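Local coordinates for protein mitochondrial association factor 1 (PDB 6BXT) that binds ADP-ribose and probably takes part in associating the parasite's vacuole with host mitochondria, at residues A46-G51 and I214-L219. Sequence-based numbering, arbitrary orientation.
With APR (adenosine-5-diphosphoribose), chain D.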
ATOM      1  N   ALA A  46       8.261  -3.712  -1.125  1.00 36.63           N
ATOM      2  CA  ALA A  46       6.878  -3.734  -1.585  1.00 41.80           C
ATOM      3  C   ALA A  46       6.237  -2.363  -1.415  1.00 38.74           C
ATOM      4  O   ALA A  46       5.974  -1.923  -0.296  1.00 39.45           O
ATOM      5  CB  ALA A  46       6.079  -4.791  -0.829  1.00 41.72           C
ATOM      6  N   THR A  47       5.982  -1.695  -2.535  1.00 37.15           N
ATOM      7  CA  THR A  47       5.390  -0.362  -2.519  1.00 39.53           C
ATOM      8  C   THR A  47       3.872  -0.457  -2.439  1.00 36.08           C
ATOM      9  O   THR A  47       3.267  -1.347  -3.033  1.00 36.66           O
ATOM     10  CB  THR A  47       5.790   0.448  -3.767  1.00 35.34           C
ATOM     11  OG1 THR A  47       7.216   0.566  -3.824  1.00 39.25           O
ATOM     12  CG2 THR A  47       5.176   1.841  -3.735  1.00 30.76           C
ATOM     13  N   VAL A  48       3.270   0.474  -1.707  1.00 34.51           N
ATOM     14  CA  VAL A  48       1.835   0.453  -1.456  1.00 32.14           C
ATOM     15  C   VAL A  48       1.088   1.392  -2.396  1.00 28.95           C
ATOM     16  O   VAL A  48       1.304   2.604  -2.385  1.00 30.01           O
ATOM     17  CB  VAL A  48       1.522   0.846   0.001  1.00 33.36           C
ATOM     18  CG1 VAL A  48       0.020   0.804   0.263  1.00 27.24           C
ATOM     19  CG2 VAL A  48       2.257  -0.073   0.964  1.00 35.21           C
ATOM     20  N   ASP A  49       0.192   0.820  -3.191  1.00 26.59           N
ATOM     21  CA  ASP A  49      -0.633   1.594  -4.107  1.00 28.42           C
ATOM     22  C   ASP A  49      -1.774   2.272  -3.353  1.00 40.12           C
ATOM     23  O   ASP A  49      -2.573   1.611  -2.683  1.00 33.46           O
ATOM     24  CB  ASP A  49      -1.188   0.690  -5.211  1.00 28.67           C
ATOM     25  CG  ASP A  49      -1.855   1.468  -6.329  1.00 33.57           C
ATOM     26  OD1 ASP A  49      -2.193   2.653  -6.131  1.00 34.84           O
ATOM     27  OD2 ASP A  49      -2.050   0.881  -7.414  1.00 30.23           O
ATOM     28  N   ALA A  50      -1.840   3.595  -3.459  1.00 42.53           N
ATOM     29  CA  ALA A  50      -2.948   4.347  -2.890  1.00 35.08           C
ATOM     30  C   ALA A  50      -4.193   4.110  -3.734  1.00 43.46           C
ATOM     31  O   ALA A  50      -4.514   4.900  -4.622  1.00 42.26           O
ATOM     32  CB  ALA A  50      -2.616   5.819  -2.822  1.00 44.70           C
ATOM     33  N   GLY A  51      -4.885   3.010  -3.452  1.00 42.82           N
ATOM     34  CA  GLY A  51      -5.995   2.558  -4.271  1.00 43.47           C
ATOM     35  C   GLY A  51      -7.262   3.381  -4.139  1.00 44.67           C
ATOM     36  O   GLY A  51      -7.319   4.349  -3.381  1.00 46.27           O
ATOM     37  N   ILE A 214       8.718  -1.655   3.235  1.00 46.59           N
ATOM     38  CA  ILE A 214       7.436  -1.200   2.700  1.00 46.59           C
ATOM     39  C   ILE A 214       7.480   0.289   2.371  1.00 45.45           C
ATOM     40  O   ILE A 214       7.666   1.123   3.258  1.00 45.40           O
ATOM     41  CB  ILE A 214       6.280  -1.452   3.689  1.00 50.74           C
ATOM     42  CG1 ILE A 214       6.258  -2.920   4.122  1.00 47.94           C
ATOM     43  CG2 ILE A 214       4.943  -1.068   3.057  1.00 42.71           C
ATOM     44  CD1 ILE A 214       5.267  -3.220   5.226  1.00 49.48           C
ATOM     45  N   ARG A 215       7.299   0.611   1.094  1.00 44.46           N
ATOM     46  CA  ARG A 215       7.286   1.996   0.644  1.00 38.11           C
ATOM     47  C   ARG A 215       5.863   2.544   0.662  1.00 34.58           C
ATOM     48  O   ARG A 215       5.038   2.177  -0.172  1.00 34.17           O
ATOM     49  CB  ARG A 215       7.885   2.105  -0.759  1.00 50.99           C
ATOM     50  CG  ARG A 215       8.175   3.533  -1.199  1.00 40.67           C
ATOM     51  CD  ARG A 215       9.264   3.585  -2.258  1.00 44.40           C
ATOM     52  NE  ARG A 215      10.507   2.968  -1.799  1.00 50.00           N
ATOM     53  CZ  ARG A 215      11.656   2.999  -2.466  1.00 51.06           C
ATOM     54  NH1 ARG A 215      11.742   3.629  -3.631  1.00 51.02           N
ATOM     55  NH2 ARG A 215      12.727   2.403  -1.961  1.00 51.00           N
ATOM     56  N   LEU A 216       5.591   3.426   1.622  1.00 40.46           N
ATOM     57  CA  LEU A 216       4.258   3.993   1.806  1.00 44.17           C
ATOM     58  C   LEU A 216       4.181   5.439   1.331  1.00 41.74           C
ATOM     59  O   LEU A 216       5.032   6.251   1.687  1.00 38.89           O
ATOM     60  CB  LEU A 216       3.854   3.943   3.282  1.00 39.60           C
ATOM     61  CG  LEU A 216       3.863   2.580   3.967  1.00 39.89           C
ATOM     62  CD1 LEU A 216       4.416   2.714   5.372  1.00 49.23           C
ATOM     63  CD2 LEU A 216       2.459   2.008   3.987  1.00 46.71           C
ATOM     64  N   PRO A 217       3.160   5.771   0.528  1.00 41.77           N
ATOM     65  CA  PRO A 217       2.858   7.193   0.359  1.00 34.61           C
ATOM     66  C   PRO A 217       2.101   7.696   1.577  1.00 38.57           C
ATOM     67  O   PRO A 217       1.758   6.887   2.440  1.00 46.27           O
ATOM     68  CB  PRO A 217       1.983   7.224  -0.893  1.00 38.91           C
ATOM     69  CG  PRO A 217       1.301   5.899  -0.889  1.00 43.11           C
ATOM     70  CD  PRO A 217       2.293   4.923  -0.312  1.00 41.32           C
ATOM     71  N   LEU A 218       1.843   8.995   1.659  1.00 41.19           N
ATOM     72  CA  LEU A 218       0.981   9.512   2.712  1.00 38.60           C
ATOM     73  C   LEU A 218      -0.465   9.274   2.299  1.00 43.06           C
ATOM     74  O   LEU A 218      -1.045  10.077   1.566  1.00 42.71           O
ATOM     75  CB  LEU A 218       1.240  10.999   2.962  1.00 46.61           C
ATOM     76  CG  LEU A 218       0.480  11.615   4.141  1.00 47.13           C
ATOM     77  CD1 LEU A 218       0.969  11.043   5.463  1.00 43.52           C
ATOM     78  CD2 LEU A 218       0.620  13.124   4.134  1.00 55.75           C
ATOM     79  N   LEU A 219      -1.035   8.159   2.755  1.00 45.64           N
ATOM     80  CA  LEU A 219      -2.379   7.754   2.352  1.00 40.57           C
ATOM     81  C   LEU A 219      -3.414   8.848   2.612  1.00 39.32           C
ATOM     82  O   LEU A 219      -3.401   9.502   3.655  1.00 38.31           O
ATOM     83  CB  LEU A 219      -2.797   6.469   3.084  1.00 46.36           C
ATOM     84  CG  LEU A 219      -2.303   5.095   2.596  1.00 45.23           C
ATOM     85  CD1 LEU A 219      -2.144   5.029   1.081  1.00 43.52           C
ATOM     86  CD2 LEU A 219      -1.011   4.682   3.294  1.00 45.49           C
TER
HETATM   87  N1  APR D 501       3.793   9.399  -7.596  1.00 45.65           N
HETATM   88  C2  APR D 501       4.121   9.306  -6.289  1.00 46.70           C
HETATM   89  N3  APR D 501       3.364   9.950  -5.346  1.00 49.09           N
HETATM   90  C4  APR D 501       2.278  10.683  -5.721  1.00 50.94           C
HETATM   91  C5  APR D 501       1.950  10.775  -7.029  1.00 50.05           C
HETATM   92  C6  APR D 501       2.714  10.129  -7.978  1.00 47.39           C
HETATM   93  N6  APR D 501       2.662  10.008  -9.396  1.00 50.99           N
HETATM   94  N7  APR D 501       0.836  11.561  -7.131  1.00 54.12           N
HETATM   95  C8  APR D 501       0.482  11.948  -5.878  1.00 55.39           C
HETATM   96  N9  APR D 501       1.374  11.409  -4.987  1.00 57.03           N
HETATM   97  C1' APR D 501       1.397  11.549  -3.618  1.00 65.07           C
HETATM   98  C2' APR D 501       0.569  12.466  -3.093  1.00 62.01           C
HETATM   99  O2' APR D 501       1.339  13.666  -2.729  1.00 62.65           O
HETATM  100  C3' APR D 501      -0.015  11.823  -1.823  1.00 63.87           C
HETATM  101  O3' APR D 501       0.676  12.194  -0.740  1.00 61.89           O
HETATM  102  O4' APR D 501       1.010  10.078  -2.958  1.00 68.92           O
HETATM  103  C4' APR D 501       0.100  10.248  -2.062  1.00 66.73           C
HETATM  104  C5' APR D 501      -1.208   9.693  -2.570  1.00 63.71           C
HETATM  105  O5' APR D 501      -1.491  10.247  -3.869  1.00 64.68           O
HETATM  106  PA  APR D 501      -2.929  10.046  -4.450  1.00 57.46           P
HETATM  107  O1A APR D 501      -3.090   8.622  -4.955  1.00 61.46           O
HETATM  108  O2A APR D 501      -3.185  10.998  -5.550  1.00 52.87           O
HETATM  109  O3A APR D 501      -3.968  10.330  -3.250  1.00 70.93           O
HETATM  110  PB  APR D 501      -5.069   9.319  -2.717  1.00 61.76           P
HETATM  111  O1B APR D 501      -4.444   8.284  -1.781  1.00 62.94           O
HETATM  112  O2B APR D 501      -6.113  10.138  -1.957  1.00 53.35           O
HETATM  113  O5D APR D 501      -5.776   8.592  -3.940  1.00 63.74           O
HETATM  114  C5D APR D 501      -6.851   9.299  -4.503  1.00 65.44           C
HETATM  115  O4D APR D 501      -5.938   9.003  -6.612  1.00 71.12           O
HETATM  116  O1D APR D 501      -4.322   7.230  -7.032  1.00 54.72           O
HETATM  117  C1D APR D 501      -5.611   7.601  -7.345  1.00 66.44           C
HETATM  118  O2D APR D 501      -7.129   6.030  -8.109  1.00 66.88           O
HETATM  119  C2D APR D 501      -6.478   6.682  -6.923  1.00 73.65           C
HETATM  120  O3D APR D 501      -8.721   7.338  -6.769  1.00 78.34           O
HETATM  121  C3D APR D 501      -7.522   7.395  -6.113  1.00 69.50           C
HETATM  122  C4D APR D 501      -7.054   8.896  -5.998  1.00 67.69           C
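Two neighbouring parallel strands of the central mixed sheet, 45-51 and 213-216, meet here and then part at their C-terminal ends, where ADP-ribose binds. The mixed sheet, its flanking helices and the ligand site at the strand ends are consistent with a macrodomain. Two backbone bonds join the segments. R215 N donates to A46 O at 3.2 Å, and V48 N donates to R215 O at 2.9 Å. The first donor lies well above the plane of the A46 carbonyl. The second bond is somewhat straighter, 161° against 149° at the hydrogen, with V48 N almost in line with the C=O of R215. By register P217 N would be the next donor, to V48 O, but proline has no N-H. Its CD faces that oxygen instead, 3.3 Å from V48 O.

On the face of A46 and I214, V48 joins an aliphatic cluster. V48 has CG1 anti to its backbone N (chi1 -179°), which places CG2 beside that N and near the 214-216 strand. There V48 CG2 meets I214 CG2 at 3.5 Å and L216 CD2 at 3.7 Å. Helix 179-201 covers this cluster through I193 and V197. On the T47 face, T47 OG1 sits 3.5 Å from R215 CB and is hydrogen-bonded to L36 O. The R215 chain leads away to a salt bridge with D38 and a hydrogen bond to Q255.

Farther along, L219 CD1 packs 4.0 Å from A50 CB. A50 is the centre of an inverse gamma turn, and its methyl group borders the diphosphate of the ligand. P217 CB lies 3.7 Å from O4' of the adenosine ribose. The ladder thus stops at P217 and the strands diverge. A50 and P217 line the ligand by van der Waals contact, so its polar grip comes in part from elsewhere, through hydrogen bonds with F224 N, N63 N and V60 O.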